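Local coordinates for protein elastinolytic metalloprotease (Pseudoalteromonas sp. CF6-2, PDB 6IK4) that probably cleaves peptide bonds as a zinc-dependent endopeptidase of family M23, with elastin and perhaps the peptidoglycan of Gram-positive bacteria among its targets, at residues 44-49 and 100-105; 54-59 and 88-93; 63-68 and 81-86; 140-145 and 154-159. One frame throughout, in Å; residues are numbered along the deposited sequence. Where two conformers were deposited one is given.

Contact 1 (44-49 and 100-105); sequences SNTPWV and YANSYN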
loop_
_atom_site.group_PDB
_atom_site.type_symbol
_atom_site.label_atom_id
_atom_site.label_comp_id
_atom_site.label_asym_id
_atom_site.label_seq_id
_atom_site.Cartn_x
_atom_site.Cartn_y
_atom_site.Cartn_z
ATOM N N SER A 44 -4.065 -14.611 12.296
ATOM C CA SER A 44 -5.346 -14.618 11.611
ATOM C C SER A 44 -5.154 -14.919 10.125
ATOM O O SER A 44 -4.036 -15.047 9.619
ATOM C CB SER A 44 -6.073 -13.291 11.826
ATOM O OG SER A 44 -5.389 -12.217 11.199
ATOM N N ASN A 45 -6.274 -15.042 9.417
ATOM C CA ASN A 45 -6.276 -15.435 8.009
ATOM C C ASN A 45 -6.110 -14.174 7.155
ATOM O O ASN A 45 -7.069 -13.611 6.619
ATOM C CB ASN A 45 -7.562 -16.193 7.700
ATOM C CG ASN A 45 -7.713 -16.531 6.240
ATOM O OD1 ASN A 45 -6.761 -16.954 5.578
ATOM N ND2 ASN A 45 -8.927 -16.350 5.721
ATOM N N THR A 46 -4.860 -13.722 7.035
ATOM C CA THR A 46 -4.586 -12.472 6.321
ATOM C C THR A 46 -4.764 -12.642 4.810
ATOM O O THR A 46 -4.520 -13.722 4.265
ATOM C CB THR A 46 -3.175 -11.980 6.627
ATOM O OG1 THR A 46 -2.230 -13.038 6.411
ATOM C CG2 THR A 46 -3.078 -11.480 8.064
ATOM N N PRO A 47 -5.187 -11.587 4.109
ATOM C CA PRO A 47 -5.550 -11.723 2.695
ATOM C C PRO A 47 -4.344 -11.632 1.771
ATOM O O PRO A 47 -3.244 -11.240 2.163
ATOM C CB PRO A 47 -6.485 -10.532 2.462
ATOM C CG PRO A 47 -5.923 -9.480 3.387
ATOM C CD PRO A 47 -5.544 -10.255 4.634
ATOM N N TRP A 48 -4.591 -11.984 0.509
ATOM C CA TRP A 48 -3.632 -11.734 -0.554
ATOM C C TRP A 48 -3.746 -10.287 -1.019
ATOM O O TRP A 48 -4.828 -9.682 -0.977
ATOM C CB TRP A 48 -3.861 -12.695 -1.727
ATOM C CG TRP A 48 -3.618 -14.133 -1.337
ATOM C CD1 TRP A 48 -4.495 -14.966 -0.706
ATOM C CD2 TRP A 48 -2.408 -14.883 -1.514
ATOM N NE1 TRP A 48 -3.909 -16.193 -0.483
ATOM C CE2 TRP A 48 -2.629 -16.170 -0.972
ATOM C CE3 TRP A 48 -1.161 -14.593 -2.078
ATOM C CZ2 TRP A 48 -1.648 -17.168 -0.985
ATOM C CZ3 TRP A 48 -0.179 -15.588 -2.082
ATOM C CH2 TRP A 48 -0.434 -16.859 -1.544
ATOM N N VAL A 49 -2.611 -9.737 -1.454
ATOM C CA VAL A 49 -2.488 -8.342 -1.878
ATOM C C VAL A 49 -2.311 -8.329 -3.390
ATOM O O VAL A 49 -1.466 -9.062 -3.921
ATOM C CB VAL A 49 -1.299 -7.654 -1.178
ATOM C CG1 VAL A 49 -1.184 -6.190 -1.595
ATOM C CG2 VAL A 49 -1.431 -7.747 0.347
ATOM N N TYR A 100 -0.125 -10.245 3.037
ATOM C CA TYR A 100 0.575 -9.532 4.094
ATOM C C TYR A 100 0.659 -10.470 5.284
ATOM O O TYR A 100 -0.224 -11.304 5.493
ATOM C CB TYR A 100 -0.034 -8.166 4.452
ATOM C CG TYR A 100 -1.453 -8.021 4.971
ATOM C CD1 TYR A 100 -1.797 -8.375 6.277
ATOM C CD2 TYR A 100 -2.421 -7.400 4.187
ATOM C CE1 TYR A 100 -3.097 -8.186 6.752
ATOM C CE2 TYR A 100 -3.706 -7.198 4.652
ATOM C CZ TYR A 100 -4.037 -7.585 5.932
ATOM O OH TYR A 100 -5.325 -7.380 6.377
ATOM N N ALA A 101 1.777 -10.385 5.996
ATOM C CA ALA A 101 2.178 -11.436 6.918
ATOM C C ALA A 101 1.238 -11.515 8.112
ATOM O O ALA A 101 0.854 -10.495 8.685
ATOM C CB ALA A 101 3.602 -11.186 7.401
ATOM N N ASN A 102 0.872 -12.740 8.485
ATOM C CA ASN A 102 0.104 -12.978 9.699
ATOM C C ASN A 102 0.992 -13.367 10.877
ATOM O O ASN A 102 0.475 -13.711 11.946
ATOM C CB ASN A 102 -0.972 -14.042 9.442
ATOM C CG ASN A 102 -0.441 -15.479 9.537
ATOM O OD1 ASN A 102 0.760 -15.731 9.436
ATOM N ND2 ASN A 102 -1.351 -16.421 9.726
ATOM N N SER A 103 2.314 -13.304 10.719
ATOM C CA SER A 103 3.224 -13.548 11.829
ATOM C C SER A 103 4.160 -12.358 11.998
ATOM O O SER A 103 4.607 -11.751 11.020
ATOM C CB SER A 103 4.012 -14.855 11.637
ATOM O OG SER A 103 5.118 -14.676 10.783
ATOM N N TYR A 104 4.443 -12.027 13.256
ATOM C CA TYR A 104 5.163 -10.801 13.575
ATOM C C TYR A 104 6.581 -10.819 13.012
ATOM O O TYR A 104 7.041 -9.826 12.428
ATOM C CB TYR A 104 5.171 -10.612 15.097
ATOM C CG TYR A 104 5.890 -9.383 15.591
ATOM C CD1 TYR A 104 5.252 -8.151 15.640
ATOM C CD2 TYR A 104 7.209 -9.461 16.033
ATOM C CE1 TYR A 104 5.913 -7.028 16.108
ATOM C CE2 TYR A 104 7.875 -8.346 16.495
ATOM C CZ TYR A 104 7.222 -7.137 16.540
ATOM O OH TYR A 104 7.891 -6.027 16.997
ATOM N N ASN A 105 7.290 -11.943 13.178
ATOM C CA ASN A 105 8.673 -12.018 12.706
ATOM C C ASN A 105 8.755 -11.909 11.189
ATOM O O ASN A 105 9.659 -11.255 10.660
ATOM C CB ASN A 105 9.329 -13.315 13.177
ATOM C CG ASN A 105 9.691 -13.274 14.648
ATOM O OD1 ASN A 105 9.800 -12.199 15.239
ATOM N ND2 ASN A 105 9.883 -14.446 15.246
#

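Contact 2 (54-59 and 88-93); sequences GGVITR and GDTVQP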
loop_
_atom_site.group_PDB
_atom_site.type_symbol
_atom_site.label_atom_id
_atom_site.label_comp_id
_atom_site.label_asym_id
_atom_site.label_seq_id
_atom_site.Cartn_x
_atom_site.Cartn_y
_atom_site.Cartn_z
ATOM N N GLY A 54 0.556 -2.634 -13.349
ATOM C CA GLY A 54 1.500 -3.557 -13.955
ATOM C C GLY A 54 2.940 -3.063 -13.913
ATOM O O GLY A 54 3.212 -1.884 -13.670
ATOM N N GLY A 55 3.874 -3.986 -14.120
ATOM C CA GLY A 55 5.272 -3.613 -14.172
ATOM C C GLY A 55 6.194 -4.781 -13.867
ATOM O O GLY A 55 5.783 -5.942 -13.845
ATOM N N VAL A 56 7.463 -4.430 -13.639
ATOM C CA VAL A 56 8.542 -5.386 -13.401
ATOM C C VAL A 56 8.778 -5.511 -11.903
ATOM O O VAL A 56 8.779 -4.507 -11.177
ATOM C CB VAL A 56 9.833 -4.948 -14.124
ATOM C CG1 VAL A 56 10.923 -6.000 -13.962
ATOM C CG2 VAL A 56 9.543 -4.723 -15.606
ATOM N N ILE A 57 9.002 -6.744 -11.443
ATOM C CA ILE A 57 9.150 -7.047 -10.024
ATOM C C ILE A 57 10.587 -6.826 -9.578
ATOM O O ILE A 57 11.538 -7.209 -10.275
ATOM C CB ILE A 57 8.728 -8.503 -9.751
ATOM C CG1 ILE A 57 7.224 -8.689 -9.959
ATOM C CG2 ILE A 57 9.199 -8.971 -8.358
ATOM C CD1 ILE A 57 6.370 -8.054 -8.868
ATOM N N THR A 58 10.748 -6.233 -8.394
ATOM C CA THR A 58 11.978 -6.334 -7.615
ATOM C C THR A 58 11.611 -6.967 -6.284
ATOM O O THR A 58 10.715 -6.470 -5.597
ATOM C CB THR A 58 12.627 -4.965 -7.392
ATOM O OG1 THR A 58 12.839 -4.313 -8.649
ATOM C CG2 THR A 58 13.967 -5.125 -6.669
ATOM N N ARG A 59 12.269 -8.074 -5.927
ATOM C CA ARG A 59 12.034 -8.758 -4.654
ATOM C C ARG A 59 13.232 -8.498 -3.753
ATOM O O ARG A 59 14.324 -9.016 -4.001
ATOM C CB ARG A 59 11.816 -10.261 -4.846
ATOM C CG ARG A 59 11.670 -11.046 -3.525
ATOM C CD ARG A 59 11.716 -12.559 -3.751
ATOM N NE ARG A 59 11.752 -13.324 -2.499
ATOM C CZ ARG A 59 12.831 -13.477 -1.731
ATOM N NH1 ARG A 59 13.979 -12.909 -2.070
ATOM N NH2 ARG A 59 12.763 -14.196 -0.616
ATOM N N GLY A 88 12.755 -9.358 -11.953
ATOM C CA GLY A 88 12.609 -9.399 -13.394
ATOM C C GLY A 88 11.290 -9.936 -13.901
ATOM O O GLY A 88 10.989 -9.764 -15.091
ATOM N N ASP A 89 10.494 -10.588 -13.053
ATOM C CA ASP A 89 9.177 -11.048 -13.476
ATOM C C ASP A 89 8.288 -9.853 -13.807
ATOM O O ASP A 89 8.483 -8.746 -13.295
ATOM C CB ASP A 89 8.512 -11.894 -12.380
ATOM C CG ASP A 89 9.141 -13.275 -12.235
ATOM O OD1 ASP A 89 9.859 -13.707 -13.173
ATOM O OD2 ASP A 89 8.927 -13.922 -11.177
ATOM N N THR A 90 7.314 -10.081 -14.684
ATOM C CA THR A 90 6.334 -9.073 -15.063
ATOM C C THR A 90 4.979 -9.441 -14.467
ATOM O O THR A 90 4.590 -10.614 -14.478
ATOM C CB THR A 90 6.246 -8.957 -16.594
ATOM O OG1 THR A 90 7.456 -8.365 -17.099
ATOM C CG2 THR A 90 5.066 -8.106 -17.022
ATOM N N VAL A 91 4.271 -8.446 -13.928
ATOM C CA VAL A 91 2.919 -8.665 -13.433
ATOM C C VAL A 91 1.990 -7.645 -14.077
ATOM O O VAL A 91 2.421 -6.633 -14.632
ATOM C CB VAL A 91 2.820 -8.590 -11.894
ATOM C CG1 VAL A 91 3.644 -9.708 -11.256
ATOM C CG2 VAL A 91 3.282 -7.225 -11.390
ATOM N N GLN A 92 0.703 -7.943 -14.000
ATOM C CA GLN A 92 -0.396 -7.127 -14.471
ATOM C C GLN A 92 -1.125 -6.516 -13.290
ATOM O O GLN A 92 -1.023 -7.014 -12.158
ATOM C CB GLN A 92 -1.382 -7.979 -15.285
ATOM C CG GLN A 92 -0.751 -8.750 -16.419
ATOM C CD GLN A 92 -0.173 -7.837 -17.462
ATOM O OE1 GLN A 92 -0.835 -6.901 -17.909
ATOM N NE2 GLN A 92 1.070 -8.100 -17.864
ATOM N N PRO A 93 -1.882 -5.440 -13.511
ATOM C CA PRO A 93 -2.779 -4.944 -12.464
ATOM C C PRO A 93 -3.637 -6.083 -11.945
ATOM O O PRO A 93 -4.195 -6.858 -12.722
ATOM C CB PRO A 93 -3.624 -3.893 -13.193
ATOM C CG PRO A 93 -2.785 -3.484 -14.357
ATOM C CD PRO A 93 -2.080 -4.724 -14.785
#

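Contact 3 (63-68 and 81-86); sequences CNIRVT and SNLQYN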
loop_
_atom_site.group_PDB
_atom_site.type_symbol
_atom_site.label_atom_id
_atom_site.label_comp_id
_atom_site.label_asym_id
_atom_site.label_seq_id
_atom_site.Cartn_x
_atom_site.Cartn_y
_atom_site.Cartn_z
ATOM N N CYS A 63 9.792 -10.472 2.592
ATOM C CA CYS A 63 8.683 -9.666 3.098
ATOM C C CYS A 63 8.576 -8.311 2.399
ATOM O O CYS A 63 7.896 -7.411 2.902
ATOM C CB CYS A 63 8.799 -9.480 4.617
ATOM S SG CYS A 63 10.183 -8.465 5.194
ATOM N N ASN A 64 9.200 -8.153 1.230
ATOM C CA ASN A 64 9.366 -6.822 0.647
ATOM C C ASN A 64 9.498 -6.955 -0.864
ATOM O O ASN A 64 10.491 -7.500 -1.362
ATOM C CB ASN A 64 10.582 -6.132 1.258
ATOM C CG ASN A 64 10.748 -4.701 0.787
ATOM O OD1 ASN A 64 9.841 -4.118 0.191
ATOM N ND2 ASN A 64 11.899 -4.112 1.088
ATOM N N ILE A 65 8.501 -6.460 -1.597
ATOM C CA ILE A 65 8.453 -6.621 -3.046
ATOM C C ILE A 65 7.968 -5.316 -3.670
ATOM O O ILE A 65 7.231 -4.547 -3.045
ATOM C CB ILE A 65 7.544 -7.807 -3.445
ATOM C CG1 ILE A 65 7.772 -8.222 -4.898
ATOM C CG2 ILE A 65 6.068 -7.468 -3.204
ATOM C CD1 ILE A 65 6.993 -9.455 -5.291
ATOM N N ARG A 66 8.387 -5.072 -4.917
ATOM C CA ARG A 66 8.081 -3.828 -5.614
ATOM C C ARG A 66 7.664 -4.115 -7.054
ATOM O O ARG A 66 8.184 -5.043 -7.687
ATOM C CB ARG A 66 9.300 -2.884 -5.593
ATOM C CG ARG A 66 9.088 -1.529 -6.280
ATOM C CD ARG A 66 10.349 -0.692 -6.247
ATOM N NE ARG A 66 10.815 -0.407 -4.886
ATOM C CZ ARG A 66 11.858 0.370 -4.607
ATOM N NH1 ARG A 66 12.541 0.948 -5.589
ATOM N NH2 ARG A 66 12.217 0.574 -3.347
ATOM N N VAL A 67 6.717 -3.320 -7.557
ATOM C CA VAL A 67 6.280 -3.347 -8.949
ATOM C C VAL A 67 6.658 -2.008 -9.571
ATOM O O VAL A 67 6.137 -0.967 -9.157
ATOM C CB VAL A 67 4.765 -3.580 -9.078
ATOM C CG1 VAL A 67 4.364 -3.669 -10.570
ATOM C CG2 VAL A 67 4.332 -4.829 -8.300
ATOM N N THR A 68 7.543 -2.026 -10.567
ATOM C CA THR A 68 7.963 -0.802 -11.249
ATOM C C THR A 68 7.305 -0.712 -12.624
ATOM O O THR A 68 7.517 -1.575 -13.489
ATOM C CB THR A 68 9.485 -0.731 -11.375
ATOM O OG1 THR A 68 10.070 -0.786 -10.066
ATOM C CG2 THR A 68 9.888 0.584 -12.043
ATOM N N SER A 81 4.299 -11.822 2.984
ATOM C CA SER A 81 4.675 -13.229 3.065
ATOM C C SER A 81 4.183 -13.937 1.808
ATOM O O SER A 81 3.420 -13.380 1.011
ATOM C CB SER A 81 4.103 -13.890 4.324
ATOM O OG SER A 81 2.703 -14.085 4.199
ATOM N N ASN A 82 4.636 -15.178 1.631
ATOM C CA ASN A 82 4.196 -16.016 0.510
ATOM C C ASN A 82 4.343 -15.296 -0.826
ATOM O O ASN A 82 3.444 -15.339 -1.672
ATOM C CB ASN A 82 2.747 -16.471 0.684
ATOM C CG ASN A 82 2.512 -17.186 1.997
ATOM O OD1 ASN A 82 2.069 -16.585 2.979
ATOM N ND2 ASN A 82 2.811 -18.479 2.022
ATOM N N LEU A 83 5.471 -14.616 -1.012
ATOM C CA LEU A 83 5.672 -13.845 -2.236
ATOM C C LEU A 83 5.718 -14.775 -3.442
ATOM O O LEU A 83 6.268 -15.873 -3.373
ATOM C CB LEU A 83 6.959 -13.023 -2.141
ATOM C CG LEU A 83 6.947 -11.819 -1.186
ATOM C CD1 LEU A 83 8.268 -11.068 -1.259
ATOM C CD2 LEU A 83 5.758 -10.882 -1.481
ATOM N N GLN A 84 5.138 -14.329 -4.554
ATOM C CA GLN A 84 4.863 -15.188 -5.698
ATOM C C GLN A 84 5.782 -14.929 -6.883
ATOM O O GLN A 84 5.697 -15.657 -7.879
ATOM C CB GLN A 84 3.403 -15.024 -6.149
ATOM C CG GLN A 84 2.391 -15.468 -5.097
ATOM C CD GLN A 84 2.448 -16.957 -4.845
ATOM O OE1 GLN A 84 2.285 -17.758 -5.770
ATOM N NE2 GLN A 84 2.685 -17.341 -3.592
ATOM N N TYR A 85 6.646 -13.921 -6.807
ATOM C CA TYR A 85 7.425 -13.483 -7.958
ATOM C C TYR A 85 8.854 -13.173 -7.537
ATOM O O TYR A 85 9.147 -12.925 -6.362
ATOM C CB TYR A 85 6.764 -12.268 -8.636
ATOM C CG TYR A 85 5.430 -12.672 -9.203
ATOM C CD1 TYR A 85 5.355 -13.342 -10.417
ATOM C CD2 TYR A 85 4.253 -12.457 -8.498
ATOM C CE1 TYR A 85 4.143 -13.769 -10.927
ATOM C CE2 TYR A 85 3.038 -12.872 -9.011
ATOM C CZ TYR A 85 2.986 -13.530 -10.220
ATOM O OH TYR A 85 1.782 -13.962 -10.742
ATOM N N ASN A 86 9.741 -13.198 -8.526
ATOM C CA ASN A 86 11.166 -12.951 -8.359
ATOM C C ASN A 86 11.597 -11.799 -9.255
ATOM O O ASN A 86 10.851 -11.368 -10.137
ATOM C CB ASN A 86 11.977 -14.210 -8.688
ATOM C CG ASN A 86 11.844 -15.268 -7.628
ATOM O OD1 ASN A 86 12.425 -15.149 -6.554
ATOM N ND2 ASN A 86 11.082 -16.316 -7.923
#

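Contact 4 (140-145 and 154-159); sequences YRIDVG and NNFYFE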
loop_
_atom_site.group_PDB
_atom_site.type_symbol
_atom_site.label_atom_id
_atom_site.label_comp_id
_atom_site.label_asym_id
_atom_site.label_seq_id
_atom_site.Cartn_x
_atom_site.Cartn_y
_atom_site.Cartn_z
ATOM N N TYR A 140 -9.888 7.735 -6.471
ATOM C CA TYR A 140 -9.844 8.588 -5.283
ATOM C C TYR A 140 -8.663 9.543 -5.367
ATOM O O TYR A 140 -7.542 9.118 -5.648
ATOM C CB TYR A 140 -9.653 7.771 -4.013
ATOM C CG TYR A 140 -10.813 6.921 -3.582
ATOM C CD1 TYR A 140 -11.802 7.439 -2.752
ATOM C CD2 TYR A 140 -10.883 5.586 -3.945
ATOM C CE1 TYR A 140 -12.854 6.652 -2.321
ATOM C CE2 TYR A 140 -11.938 4.787 -3.522
ATOM C CZ TYR A 140 -12.916 5.327 -2.714
ATOM O OH TYR A 140 -13.958 4.540 -2.301
ATOM N N ARG A 141 -8.881 10.813 -5.036
ATOM C CA ARG A 141 -7.751 11.696 -4.772
ATOM C C ARG A 141 -7.313 11.489 -3.331
ATOM O O ARG A 141 -8.151 11.459 -2.429
ATOM C CB ARG A 141 -8.126 13.162 -4.991
ATOM C CG ARG A 141 -6.950 14.132 -4.782
ATOM C CD ARG A 141 -7.372 15.584 -4.974
ATOM N NE ARG A 141 -8.245 16.013 -3.891
ATOM C CZ ARG A 141 -7.819 16.461 -2.711
ATOM N NH1 ARG A 141 -6.515 16.558 -2.443
ATOM N NH2 ARG A 141 -8.705 16.817 -1.796
ATOM N N ILE A 142 -6.008 11.332 -3.114
ATOM C CA ILE A 142 -5.460 11.196 -1.768
ATOM C C ILE A 142 -5.093 12.580 -1.251
ATOM O O ILE A 142 -4.351 13.324 -1.905
ATOM C CB ILE A 142 -4.229 10.272 -1.755
ATOM C CG1 ILE A 142 -4.589 8.887 -2.306
ATOM C CG2 ILE A 142 -3.642 10.180 -0.327
ATOM C CD1 ILE A 142 -3.361 8.025 -2.620
ATOM N N ASP A 143 -5.611 12.935 -0.088
ATOM C CA ASP A 143 -5.256 14.192 0.558
ATOM C C ASP A 143 -4.486 13.844 1.823
ATOM O O ASP A 143 -5.056 13.267 2.749
ATOM C CB ASP A 143 -6.498 15.019 0.884
ATOM C CG ASP A 143 -6.154 16.448 1.238
ATOM O OD1 ASP A 143 -5.496 16.657 2.280
ATOM O OD2 ASP A 143 -6.515 17.356 0.466
ATOM N N VAL A 144 -3.205 14.200 1.881
ATOM C CA VAL A 144 -2.407 13.814 3.048
ATOM C C VAL A 144 -2.677 14.769 4.211
ATOM O O VAL A 144 -3.141 15.900 4.040
ATOM C CB VAL A 144 -0.906 13.744 2.720
ATOM C CG1 VAL A 144 -0.653 12.796 1.538
ATOM C CG2 VAL A 144 -0.310 15.153 2.482
ATOM N N GLY A 145 -2.384 14.295 5.420
ATOM C CA GLY A 145 -2.585 15.071 6.626
ATOM C C GLY A 145 -1.388 15.941 6.945
ATOM O O GLY A 145 -0.522 16.191 6.103
ATOM N N ASN A 154 -10.404 15.976 8.643
ATOM C CA ASN A 154 -10.303 17.271 7.983
ATOM C C ASN A 154 -8.971 17.453 7.277
ATOM O O ASN A 154 -8.878 18.282 6.365
ATOM C CB ASN A 154 -10.517 18.402 8.991
ATOM C CG ASN A 154 -11.923 18.428 9.529
ATOM O OD1 ASN A 154 -12.145 18.332 10.739
ATOM N ND2 ASN A 154 -12.893 18.539 8.628
ATOM N N ASN A 155 -7.950 16.689 7.669
ATOM C CA ASN A 155 -6.613 16.776 7.091
ATOM C C ASN A 155 -6.300 15.637 6.129
ATOM O O ASN A 155 -5.678 15.866 5.082
ATOM C CB ASN A 155 -5.550 16.768 8.196
ATOM C CG ASN A 155 -5.819 17.792 9.279
ATOM O OD1 ASN A 155 -6.596 18.715 9.082
ATOM N ND2 ASN A 155 -5.176 17.627 10.428
ATOM N N PHE A 156 -6.661 14.406 6.487
ATOM C CA PHE A 156 -6.351 13.235 5.675
ATOM C C PHE A 156 -7.643 12.578 5.225
ATOM O O PHE A 156 -8.516 12.300 6.059
ATOM C CB PHE A 156 -5.517 12.205 6.439
ATOM C CG PHE A 156 -5.379 10.907 5.689
ATOM C CD1 PHE A 156 -4.461 10.801 4.645
ATOM C CD2 PHE A 156 -6.214 9.829 5.965
ATOM C CE1 PHE A 156 -4.354 9.620 3.917
ATOM C CE2 PHE A 156 -6.112 8.642 5.239
ATOM C CZ PHE A 156 -5.184 8.545 4.212
ATOM N N TYR A 157 -7.743 12.279 3.926
ATOM C CA TYR A 157 -8.895 11.537 3.420
ATOM C C TYR A 157 -8.646 11.099 1.982
ATOM O O TYR A 157 -7.701 11.545 1.322
ATOM C CB TYR A 157 -10.177 12.368 3.497
ATOM C CG TYR A 157 -10.052 13.726 2.842
ATOM C CD1 TYR A 157 -10.329 13.900 1.493
ATOM C CD2 TYR A 157 -9.658 14.835 3.580
ATOM C CE1 TYR A 157 -10.211 15.153 0.876
ATOM C CE2 TYR A 157 -9.537 16.098 2.981
ATOM C CZ TYR A 157 -9.822 16.246 1.634
ATOM O OH TYR A 157 -9.702 17.481 1.046
ATOM N N PHE A 158 -9.505 10.190 1.522
ATOM C CA PHE A 158 -9.648 9.820 0.124
ATOM C C PHE A 158 -10.932 10.454 -0.399
ATOM O O PHE A 158 -11.975 10.360 0.253
ATOM C CB PHE A 158 -9.735 8.302 -0.034
ATOM C CG PHE A 158 -8.576 7.555 0.544
ATOM C CD1 PHE A 158 -8.537 7.235 1.894
ATOM C CD2 PHE A 158 -7.528 7.138 -0.271
ATOM C CE1 PHE A 158 -7.467 6.527 2.427
ATOM C CE2 PHE A 158 -6.455 6.430 0.260
ATOM C CZ PHE A 158 -6.433 6.112 1.606
ATOM N N GLU A 159 -10.879 11.073 -1.576
ATOM C CA GLU A 159 -12.044 11.784 -2.097
ATOM C C GLU A 159 -12.417 11.244 -3.476
ATOM O O GLU A 159 -11.579 11.205 -4.379
ATOM C CB GLU A 159 -11.765 13.288 -2.162
ATOM C CG GLU A 159 -13.005 14.127 -2.360
ATOM C CD GLU A 159 -12.686 15.510 -2.890
ATOM O OE1 GLU A 159 -11.996 16.281 -2.189
ATOM O OE2 GLU A 159 -13.117 15.822 -4.019
HETATM O O HOH W 1 -10.818 16.477 -5.176
#

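Contact 1 (44-49 and 100-105)
T46 and N102 mark where the two backbones draw nearest, with T46 CA and N102 CA 5.8 Å apart. The main chains share one weak bond, from Y100 N to P47 O at 3.4 Å, where strand pairing gives way to loop. Further back, N45 centres an inverse gamma turn in which T46 N bonds weakly to S44 O. That oxygen also receives N102 ND2 at 3.0 Å, in a bond lying in the amide plane of N102 but tilted from the carbonyl plane of S44; asparagine suits the place because its short amide can present an N-H to this carbonyl. T46 uses both its branches. With OG1 between its backbone N and carbonyl carbon (chi1 51°), the hydroxyl donates to Y100 O over 2.8 Å, nearly in line with the carbonyl at 170°, while R99 also bonds OG1. Its methyl CG2 approaches Y100 CE1 obliquely at 3.5 Å. P47 sets CD over one face of the Y100 ring, 3.3 Å from CZ, with CG beside it near CE2; the two side chains meet at a slant. V49 CG2 meets the ring edge instead, 4.0 Å from CD2. The Y100 hydroxyl bonds to N37 N, and the side chain lies about 5 Å from those of H79 and H118, predicted proton donor/acceptors. S103 forms the N-cap of helix 104-107, whose Q106 and A107 pack against A101; V49, bonded through its backbone to strand 96-100, rests on Y77 and M80 of strand 73-81.

Contact 2 (54-59 and 88-93)
G55 and V91 exchange two main-chain bonds as an antiparallel hydrogen-bonded pair, G55 N to V91 O at 3.1 Å and the straighter V91 N to G55 O at 2.9 Å. V56 and T90 follow as a non-hydrogen-bonded pair. Beyond them I57 faces two residues in a G1 beta bulge: I57 N donates to D89 O at 2.8 Å, and G88 N to I57 O at 3.0 Å. The first bulge position, with phi 87° at G88, calls for glycine; the backbone angles of G55 do so too, and a CB on G54 would crowd V91 O. I57 holds CG1 beside its backbone N (chi1 -68°), which brings CG1 to 3.9 Å from V91 CG1 and lets CD1 touch both valine methyls. An alanine in place of I57 is likely to open a gap beside V91, leaving both its methyls without this partner. Farther out, I65 and V67 back I57, and D89 OD2 accepts from N86 N, a bond that spans the turn leading into G88. V56 and T58 bond through their backbones to T68 and R66, so strand 55-61 lies between strands 90-91 and 64-68 in the antiparallel sheet of the M23 domain.

Contact 3 (63-68 and 81-86)
Just before L83 reaches I65, its neighbour N82 is gripped at two oxygens by side chains of its own loop: Q84 NE2 donates to N82 O at 2.9 Å with an angle of 167°, coming from above the carbonyl plane, and S81 OG donates to N82 OD1 at 2.9 Å. Asparagine suits this corner, since its backbone sits in the left-handed helical region (phi 52°), which that residue tolerates better than most. These bonds probably help to hold the turn from which L83 points toward the strand, and the contact across the segments is apolar. L83 keeps CG beside its backbone N and spreads its two methyls over the start of strand 64-68. CD2 lies 3.8 Å from I65 CG2, while CD1 sits 3.9 Å from N64 N and touches I65 CB. The two branched side chains run past one another in opposite directions and meet alongside. The far end of I65, CD1, approaches Y85 CB at 4.4 Å, while the tyrosine ring leads away. An alanine in place of L83 is likely to leave I65 CG2 and CB without their methyl partners and to open a gap between loop and strand. N64 points the other way, bonded to N76 and E110, and C63 is tied to C109 by a disulfide. I65 pairs through its backbone with Y77. The arrangement is a beta-hairpin, strands 64-68 and 73-81, whose outgoing loop folds back across its first strand. It lies beside the active-site region of the M23 fold: the side chain of N64 is about 7 Å from that of zinc ligand H120.

Contact 4 (140-145 and 154-159)
Main-chain bonds join R141 to E159 and D143 to Y157 as antiparallel hydrogen-bonded pairs, with I142 and F158 the non-hydrogen-bonded pair between them; strands 140-143 and 157-160 are thus the middle pair of a four-stranded antiparallel sheet. Charged groups share one face with the Y157 ring. R141, bent at chi3 (70°), grips D143 OD2 end-on with two nitrogens, NH1 at 3.0 Å and NH2 at 3.2 Å. The salt bridge from R141 NH2 to E159 OE1 is long, 3.4 Å, and NH2 bonds weakly to Y157 OH; a water links R141 NE to E159 OE2, and N134 also takes NH1. A CH-pi contact sets D143 CB over one face of the Y157 ring, 3.7 Å from its centroid, the carboxylate nearly parallel to the ring. Apolar packing fills the other face: I142 CG1 lies 4.0 Å from F158 CD2, Y140 CD1 meets F158 CB at 3.5 Å, and F156 and F158 pack on L33 of strand 32-36. R141 bridges two acids and would probably offset part of their negative charge. D143 OD1 lies 2.9 Å from N155 O, an acceptor, which would tend to favour protonation of D143, while R141 on OD2 would probably oppose it.

Overall arrangement
Following the chain from the N terminus, residues 44-49 come first and find their partner only at 100-105, so contact 1 closes the widest loop. Inside it contact 2 joins 54-59 to 88-93, and inside that contact 3 joins 63-68 to 81-86; the three nest without crossing and all belong to the M23 peptidase domain. Contacts 2 and 3 share neighbouring strands 55-61 and 64-68, with V56 O and T58 O probably accepting from T68 N and R66 N. Contact 3 touches contact 1 where W48 packs on N82 and Q84. Contact 4 opens afterwards and closes a short loop of eight residues, in a separate four-stranded sheet, its centre about 26 Å from that of contact 1 and across the chain's centre.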